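Local coordinates for protein cytochrome cL (Hyphomicrobium denitrificans, PDB 2D0W) that probably accepts electrons from methanol dehydrogenase during periplasmic methanol oxidation, carrying them on a heme group bound covalently to the chain, at residues 39-50 with 113-124. Numbering follows the deposited sequence.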
ATOM      1  N   ASP A  39      -3.257  -5.779   5.919  1.00 17.72           N
ATOM      2  CA  ASP A  39      -1.930  -5.147   6.119  1.00 16.41           C
ATOM      3  C   ASP A  39      -2.014  -4.374   7.406  1.00 15.30           C
ATOM      4  O   ASP A  39      -2.692  -3.332   7.437  1.00 16.42           O
ATOM      5  CB  ASP A  39      -1.666  -4.163   4.979  1.00 15.34           C
ATOM      6  CG  ASP A  39      -0.367  -3.388   5.134  1.00 14.85           C
ATOM      7  OD1 ASP A  39       0.002  -2.651   4.168  1.00 13.62           O
ATOM      8  OD2 ASP A  39       0.333  -3.501   6.176  1.00 15.39           O
ATOM      9  N   PRO A  40      -1.339  -4.860   8.469  1.00 15.45           N
ATOM     10  CA  PRO A  40      -1.429  -4.226   9.812  1.00 15.63           C
ATOM     11  C   PRO A  40      -0.673  -2.921   9.994  1.00 15.27           C
ATOM     12  O   PRO A  40      -0.772  -2.274  11.067  1.00 13.81           O
ATOM     13  CB  PRO A  40      -0.873  -5.289  10.738  1.00 16.06           C
ATOM     14  CG  PRO A  40       0.026  -6.119   9.851  1.00 14.72           C
ATOM     15  CD  PRO A  40      -0.472  -6.056   8.474  1.00 15.05           C
ATOM     16  N   TYR A  41       0.045  -2.490   8.955  1.00 14.78           N
ATOM     17  CA  TYR A  41       0.667  -1.167   9.012  1.00 14.26           C
ATOM     18  C   TYR A  41      -0.252  -0.039   8.593  1.00 13.54           C
ATOM     19  O   TYR A  41       0.117   1.143   8.677  1.00 17.44           O
ATOM     20  CB  TYR A  41       1.919  -1.117   8.135  1.00 14.15           C
ATOM     21  CG  TYR A  41       3.095  -1.944   8.600  1.00 14.56           C
ATOM     22  CD1 TYR A  41       3.313  -2.210   9.970  1.00 14.36           C
ATOM     23  CD2 TYR A  41       3.995  -2.433   7.691  1.00 14.26           C
ATOM     24  CE1 TYR A  41       4.421  -2.939  10.394  1.00 15.25           C
ATOM     25  CE2 TYR A  41       5.118  -3.176   8.104  1.00 16.78           C
ATOM     26  CZ  TYR A  41       5.330  -3.413   9.465  1.00 14.51           C
ATOM     27  OH  TYR A  41       6.434  -4.149   9.870  1.00 14.89           O
ATOM     28  N   VAL A  42      -1.418  -0.374   8.075  1.00 16.41           N
ATOM     29  CA  VAL A  42      -2.348   0.651   7.571  1.00 15.13           C
ATOM     30  C   VAL A  42      -2.707   1.605   8.705  1.00 16.95           C
ATOM     31  O   VAL A  42      -3.045   1.173   9.823  1.00 15.39           O
ATOM     32  CB  VAL A  42      -3.577  -0.012   6.859  1.00 15.02           C
ATOM     33  CG1 VAL A  42      -4.743   0.941   6.609  1.00 12.18           C
ATOM     34  CG2 VAL A  42      -3.160  -0.575   5.475  1.00 11.94           C
ATOM     35  N   GLU A  43      -2.562   2.895   8.426  1.00 17.63           N
ATOM     36  CA  GLU A  43      -2.845   3.959   9.391  1.00 20.60           C
ATOM     37  C   GLU A  43      -2.001   3.930  10.690  1.00 20.83           C
ATOM     38  O   GLU A  43      -2.391   4.529  11.707  1.00 22.52           O
ATOM     39  CB  GLU A  43      -4.370   4.080   9.652  1.00 23.68           C
ATOM     40  CG  GLU A  43      -5.160   4.795   8.549  1.00 24.26           C
ATOM     41  CD  GLU A  43      -4.521   6.119   8.115  1.00 27.48           C
ATOM     42  OE1 GLU A  43      -4.654   7.134   8.837  1.00 27.90           O
ATOM     43  OE2 GLU A  43      -3.875   6.153   7.035  1.00 29.12           O
ATOM     44  N   VAL A  44      -0.877   3.209  10.667  1.00 20.26           N
ATOM     45  CA  VAL A  44       0.124   3.323  11.738  1.00 20.96           C
ATOM     46  C   VAL A  44       1.053   4.452  11.310  1.00 21.19           C
ATOM     47  O   VAL A  44       1.875   4.275  10.382  1.00 21.14           O
ATOM     48  CB  VAL A  44       0.944   2.005  11.961  1.00 22.05           C
ATOM     49  CG1 VAL A  44       1.967   2.171  13.096  1.00 22.20           C
ATOM     50  CG2 VAL A  44       0.052   0.800  12.198  1.00 22.95           C
ATOM     51  N   ALA A  45       0.931   5.615  11.957  1.00 20.03           N
ATOM     52  CA  ALA A  45       1.708   6.789  11.544  1.00 20.36           C
ATOM     53  C   ALA A  45       3.195   6.473  11.422  1.00 19.71           C
ATOM     54  O   ALA A  45       3.855   6.995  10.536  1.00 18.80           O
ATOM     55  CB  ALA A  45       1.484   7.981  12.472  1.00 21.02           C
ATOM     56  N   GLY A  46       3.695   5.562  12.265  1.00 17.93           N
ATOM     57  CA  GLY A  46       5.135   5.309  12.361  1.00 18.62           C
ATOM     58  C   GLY A  46       5.698   4.678  11.090  1.00 19.68           C
ATOM     59  O   GLY A  46       6.865   4.850  10.766  1.00 17.31           O
ATOM     60  N   CYS A  47       4.835   3.967  10.367  1.00 19.40           N
ATOM     61  CA  CYS A  47       5.209   3.258   9.136  1.00 20.52           C
ATOM     62  C   CYS A  47       5.176   4.128   7.871  1.00 19.82           C
ATOM     63  O   CYS A  47       5.667   3.723   6.817  1.00 17.09           O
ATOM     64  CB  CYS A  47       4.266   2.073   8.956  1.00 23.36           C
ATOM     65  SG  CYS A  47       4.281   1.043  10.417  1.00 27.81           S
ATOM     66  N   LEU A  48       4.588   5.320   7.990  1.00 18.47           N
ATOM     67  CA  LEU A  48       4.323   6.191   6.826  1.00 18.20           C
ATOM     68  C   LEU A  48       5.492   6.813   6.112  1.00 18.01           C
ATOM     69  O   LEU A  48       5.540   6.719   4.878  1.00 20.06           O
ATOM     70  CB  LEU A  48       3.214   7.224   7.104  1.00 16.71           C
ATOM     71  CG  LEU A  48       1.884   6.584   7.533  1.00 16.42           C
ATOM     72  CD1 LEU A  48       0.920   7.652   7.990  1.00 14.48           C
ATOM     73  CD2 LEU A  48       1.271   5.653   6.465  1.00 15.05           C
ATOM     74  N   PRO A  49       6.445   7.453   6.851  1.00 18.00           N
ATOM     75  CA  PRO A  49       7.640   7.978   6.154  1.00 16.77           C
ATOM     76  C   PRO A  49       8.356   6.946   5.275  1.00 17.02           C
ATOM     77  O   PRO A  49       8.774   7.261   4.163  1.00 17.67           O
ATOM     78  CB  PRO A  49       8.503   8.459   7.340  1.00 15.86           C
ATOM     79  CG  PRO A  49       7.560   8.759   8.478  1.00 19.08           C
ATOM     80  CD  PRO A  49       6.452   7.738   8.312  1.00 16.94           C
ATOM     81  N   LYS A  50       8.551   5.749   5.792  1.00 14.07           N
ATOM     82  CA  LYS A  50       9.164   4.724   4.980  1.00 15.10           C
ATOM     83  C   LYS A  50       8.309   4.352   3.735  1.00 14.06           C
ATOM     84  O   LYS A  50       8.843   4.282   2.607  1.00 14.34           O
ATOM     85  CB  LYS A  50       9.557   3.505   5.783  1.00 16.97           C
ATOM     86  CG  LYS A  50      10.176   2.415   4.906  1.00 20.43           C
ATOM     87  CD  LYS A  50      11.652   2.610   4.798  1.00 22.64           C
ATOM     88  CE  LYS A  50      12.206   1.718   3.684  1.00 23.72           C
ATOM     89  NZ  LYS A  50      13.640   2.000   3.431  1.00 24.98           N
ATOM     90  N   ASP A 113       8.065  -6.728   3.805  1.00 16.81           N
ATOM     91  CA  ASP A 113       7.756  -5.807   4.918  1.00 16.73           C
ATOM     92  C   ASP A 113       7.645  -4.380   4.376  1.00 14.72           C
ATOM     93  O   ASP A 113       6.772  -3.622   4.800  1.00 14.32           O
ATOM     94  CB  ASP A 113       8.824  -5.901   6.021  1.00 15.78           C
ATOM     95  CG  ASP A 113       8.396  -5.194   7.323  1.00 18.80           C
ATOM     96  OD1 ASP A 113       7.314  -5.498   7.876  1.00 15.45           O
ATOM     97  OD2 ASP A 113       9.147  -4.298   7.770  1.00 22.52           O
ATOM     98  N   ASN A 114       8.509  -4.059   3.415  1.00 13.52           N
ATOM     99  CA  ASN A 114       8.478  -2.757   2.763  1.00 15.42           C
ATOM    100  C   ASN A 114       7.271  -2.605   1.871  1.00 14.99           C
ATOM    101  O   ASN A 114       6.684  -1.538   1.813  1.00 13.69           O
ATOM    102  CB  ASN A 114       9.777  -2.460   2.006  1.00 15.82           C
ATOM    103  CG  ASN A 114      10.945  -2.106   2.973  1.00 17.12           C
ATOM    104  OD1 ASN A 114      10.738  -1.590   4.033  1.00 16.97           O
ATOM    105  ND2 ASN A 114      12.151  -2.429   2.588  1.00 18.32           N
ATOM    106  N   MET A 115       6.898  -3.673   1.179  1.00 14.26           N
ATOM    107  CA  MET A 115       5.662  -3.663   0.389  1.00 14.57           C
ATOM    108  C   MET A 115       4.504  -3.242   1.253  1.00 13.51           C
ATOM    109  O   MET A 115       3.582  -2.531   0.811  1.00 12.64           O
ATOM    110  CB  MET A 115       5.388  -5.067  -0.164  1.00 16.86           C
ATOM    111  CG  MET A 115       4.000  -5.194  -0.763  1.00 22.28           C
ATOM    112  SD  MET A 115       3.925  -4.399  -2.376  1.00 28.46           S
ATOM    113  CE  MET A 115       4.539  -5.753  -3.371  1.00 25.13           C
ATOM    114  N   LEU A 116       4.497  -3.715   2.497  1.00 12.72           N
ATOM    115  CA  LEU A 116       3.351  -3.426   3.382  1.00 11.52           C
ATOM    116  C   LEU A 116       3.294  -1.982   3.847  1.00 10.89           C
ATOM    117  O   LEU A 116       2.225  -1.468   4.188  1.00 12.39           O
ATOM    118  CB  LEU A 116       3.339  -4.409   4.560  1.00  9.75           C
ATOM    119  CG  LEU A 116       3.039  -5.839   4.192  1.00 12.08           C
ATOM    120  CD1 LEU A 116       3.082  -6.667   5.448  1.00 12.14           C
ATOM    121  CD2 LEU A 116       1.668  -5.964   3.470  1.00 11.41           C
ATOM    122  N   LYS A 117       4.458  -1.347   3.941  1.00 11.40           N
ATOM    123  CA  LYS A 117       4.567   0.058   4.325  1.00 12.64           C
ATOM    124  C   LYS A 117       4.206   0.943   3.136  1.00 10.24           C
ATOM    125  O   LYS A 117       3.613   2.004   3.238  1.00  8.50           O
ATOM    126  CB  LYS A 117       6.000   0.373   4.768  1.00 13.48           C
ATOM    127  CG  LYS A 117       6.429  -0.256   6.109  1.00 17.06           C
ATOM    128  CD  LYS A 117       7.935   0.027   6.320  1.00 19.88           C
ATOM    129  CE  LYS A 117       8.407  -0.310   7.696  1.00 23.18           C
ATOM    130  NZ  LYS A 117       8.155  -1.731   7.907  1.00 28.22           N
ATOM    131  N   LEU A 118       4.611   0.493   1.972  1.00  9.80           N
ATOM    132  CA  LEU A 118       4.183   1.166   0.729  1.00 11.56           C
ATOM    133  C   LEU A 118       2.653   1.219   0.653  1.00 10.57           C
ATOM    134  O   LEU A 118       2.067   2.253   0.330  1.00  9.69           O
ATOM    135  CB  LEU A 118       4.721   0.400  -0.481  1.00 11.05           C
ATOM    136  CG  LEU A 118       4.210   0.824  -1.866  1.00 11.76           C
ATOM    137  CD1 LEU A 118       4.385   2.327  -2.112  1.00 10.90           C
ATOM    138  CD2 LEU A 118       4.898  -0.063  -2.957  1.00 10.44           C
ATOM    139  N   ILE A 119       2.010   0.092   0.906  1.00 10.56           N
ATOM    140  CA  ILE A 119       0.527   0.025   0.817  1.00 11.69           C
ATOM    141  C   ILE A 119      -0.086   0.979   1.900  1.00 10.93           C
ATOM    142  O   ILE A 119      -1.035   1.711   1.637  1.00 12.25           O
ATOM    143  CB  ILE A 119       0.080  -1.422   0.977  1.00 14.06           C
ATOM    144  CG1 ILE A 119       0.387  -2.220  -0.295  1.00 13.25           C
ATOM    145  CG2 ILE A 119      -1.436  -1.543   1.349  1.00 14.32           C
ATOM    146  CD1 ILE A 119       0.257  -3.783  -0.167  1.00 14.34           C
ATOM    147  N   ALA A 120       0.483   1.012   3.099  1.00 10.62           N
ATOM    148  CA  ALA A 120      -0.008   1.928   4.155  1.00 10.11           C
ATOM    149  C   ALA A 120       0.063   3.355   3.679  1.00  9.67           C
ATOM    150  O   ALA A 120      -0.832   4.158   3.963  1.00  9.70           O
ATOM    151  CB  ALA A 120       0.799   1.788   5.456  1.00 11.11           C
ATOM    152  N   TRP A 121       1.126   3.688   2.947  1.00 10.30           N
ATOM    153  CA  TRP A 121       1.267   5.073   2.388  1.00 11.07           C
ATOM    154  C   TRP A 121       0.188   5.333   1.364  1.00 12.89           C
ATOM    155  O   TRP A 121      -0.400   6.402   1.372  1.00 13.39           O
ATOM    156  CB  TRP A 121       2.631   5.329   1.710  1.00 11.24           C
ATOM    157  CG  TRP A 121       2.774   6.724   1.133  1.00 15.02           C
ATOM    158  CD1 TRP A 121       2.965   7.075  -0.191  1.00 16.75           C
ATOM    159  CD2 TRP A 121       2.723   7.942   1.859  1.00 16.15           C
ATOM    160  NE1 TRP A 121       3.053   8.445  -0.314  1.00 16.59           N
ATOM    161  CE2 TRP A 121       2.904   9.000   0.933  1.00 17.86           C
ATOM    162  CE3 TRP A 121       2.549   8.255   3.214  1.00 18.72           C
ATOM    163  CZ2 TRP A 121       2.898  10.356   1.325  1.00 18.63           C
ATOM    164  CZ3 TRP A 121       2.533   9.620   3.599  1.00 19.49           C
ATOM    165  CH2 TRP A 121       2.710  10.636   2.646  1.00 16.86           C
ATOM    166  N   ILE A 122       0.001   4.387   0.417  1.00 12.78           N
ATOM    167  CA  ILE A 122      -1.058   4.517  -0.575  1.00 13.20           C
ATOM    168  C   ILE A 122      -2.436   4.738   0.062  1.00 12.64           C
ATOM    169  O   ILE A 122      -3.203   5.581  -0.392  1.00 14.08           O
ATOM    170  CB  ILE A 122      -1.076   3.312  -1.595  1.00 11.81           C
ATOM    171  CG1 ILE A 122       0.233   3.291  -2.409  1.00 11.58           C
ATOM    172  CG2 ILE A 122      -2.359   3.364  -2.474  1.00  9.79           C
ATOM    173  CD1 ILE A 122       0.443   1.945  -3.170  1.00 13.56           C
ATOM    174  N   ARG A 123      -2.756   3.998   1.118  1.00 10.59           N
ATOM    175  CA  ARG A 123      -4.028   4.231   1.835  1.00 12.21           C
ATOM    176  C   ARG A 123      -4.057   5.620   2.453  1.00 10.45           C
ATOM    177  O   ARG A 123      -5.116   6.291   2.459  1.00 12.51           O
ATOM    178  CB  ARG A 123      -4.286   3.173   2.917  1.00  9.46           C
ATOM    179  CG  ARG A 123      -4.314   1.691   2.377  1.00 13.14           C
ATOM    180  CD  ARG A 123      -5.232   1.620   1.185  1.00 11.86           C
ATOM    181  NE  ARG A 123      -5.477   0.225   0.865  1.00 13.92           N
ATOM    182  CZ  ARG A 123      -6.054  -0.222  -0.241  1.00 14.16           C
ATOM    183  NH1 ARG A 123      -6.441   0.601  -1.178  1.00 12.95           N
ATOM    184  NH2 ARG A 123      -6.220  -1.527  -0.389  1.00 14.64           N
ATOM    185  N   HIS A 124      -2.919   6.043   3.002  1.00  9.14           N
ATOM    186  CA  HIS A 124      -2.857   7.354   3.738  1.00 11.35           C
ATOM    187  C   HIS A 124      -3.116   8.627   2.891  1.00 10.54           C
ATOM    188  O   HIS A 124      -3.606   9.644   3.414  1.00  9.60           O
ATOM    189  CB  HIS A 124      -1.512   7.518   4.466  1.00 11.25           C
ATOM    190  CG  HIS A 124      -1.502   8.661   5.444  1.00 12.36           C
ATOM    191  ND1 HIS A 124      -2.174   8.622   6.651  1.00 15.80           N
ATOM    192  CD2 HIS A 124      -0.887   9.863   5.397  1.00 14.55           C
ATOM    193  CE1 HIS A 124      -1.986   9.768   7.293  1.00 15.39           C
ATOM    194  NE2 HIS A 124      -1.218  10.541   6.545  1.00 14.60           N
TER
HETATM  195  O   HOH W   1      -2.358   4.014   5.917  1.00 14.07           O
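Tyr-41 and Glu-43 each reach across to helix 112-124, the last helix of the class I cytochrome c core, with further helices following in this chain, and illustrate how a turn-rich loop can be fixed at both ends of a helix face. Asp-113 OD1 accepts, through its syn lone pair, from the Tyr-41 hydroxyl, OH, at 2.6 Å, with ring and carboxylate planes 73° apart. Lys-117 runs obliquely past the same ring, its CG 3.6 Å from Tyr-41 CD2, before chi4 (60°) bends NZ into a salt bridge with Asp-113 OD2. Thr-27 OG1 is hydrogen-bonded to OD1 as well, and an alanine in place of Asp-113 would probably leave the Tyr-41 hydroxyl and the Lys-117 ammonium without the carboxylate they share, and Thr-27 without this partner. Between the two ends, Ala-120 CB sits 3.4 Å from Tyr-41 O, small enough to let the backbone at Val-42 come close. At the far end, His-124 ND1 donates to Glu-43 OE2 at 3.0 Å, the carboxylate nearly coplanar with the imidazole (9°), and Leu-48 CD1 makes a CH-pi contact 3.5 Å from the centroid of that His-124 ring.

Two overlapping beta turns, type I over 39-42 and type II over 41-44, shape the loop, while Asp-39 OD2 accepts from Tyr-41 N in an Asx turn. Further out, the Cys-47 to Cys-165 disulfide ties the loop to the C-terminal region, and Arg-123, touched by Val-42, hydrogen-bonds the Asn-85 carbonyl through NH1 and forms a salt bridge with Asp-88 through NE. Leu-118 and Ile-122 of the helix touch the heme. A water positions Glu-43, accepting from its N and donating to its OE2 and to Ala-120 O.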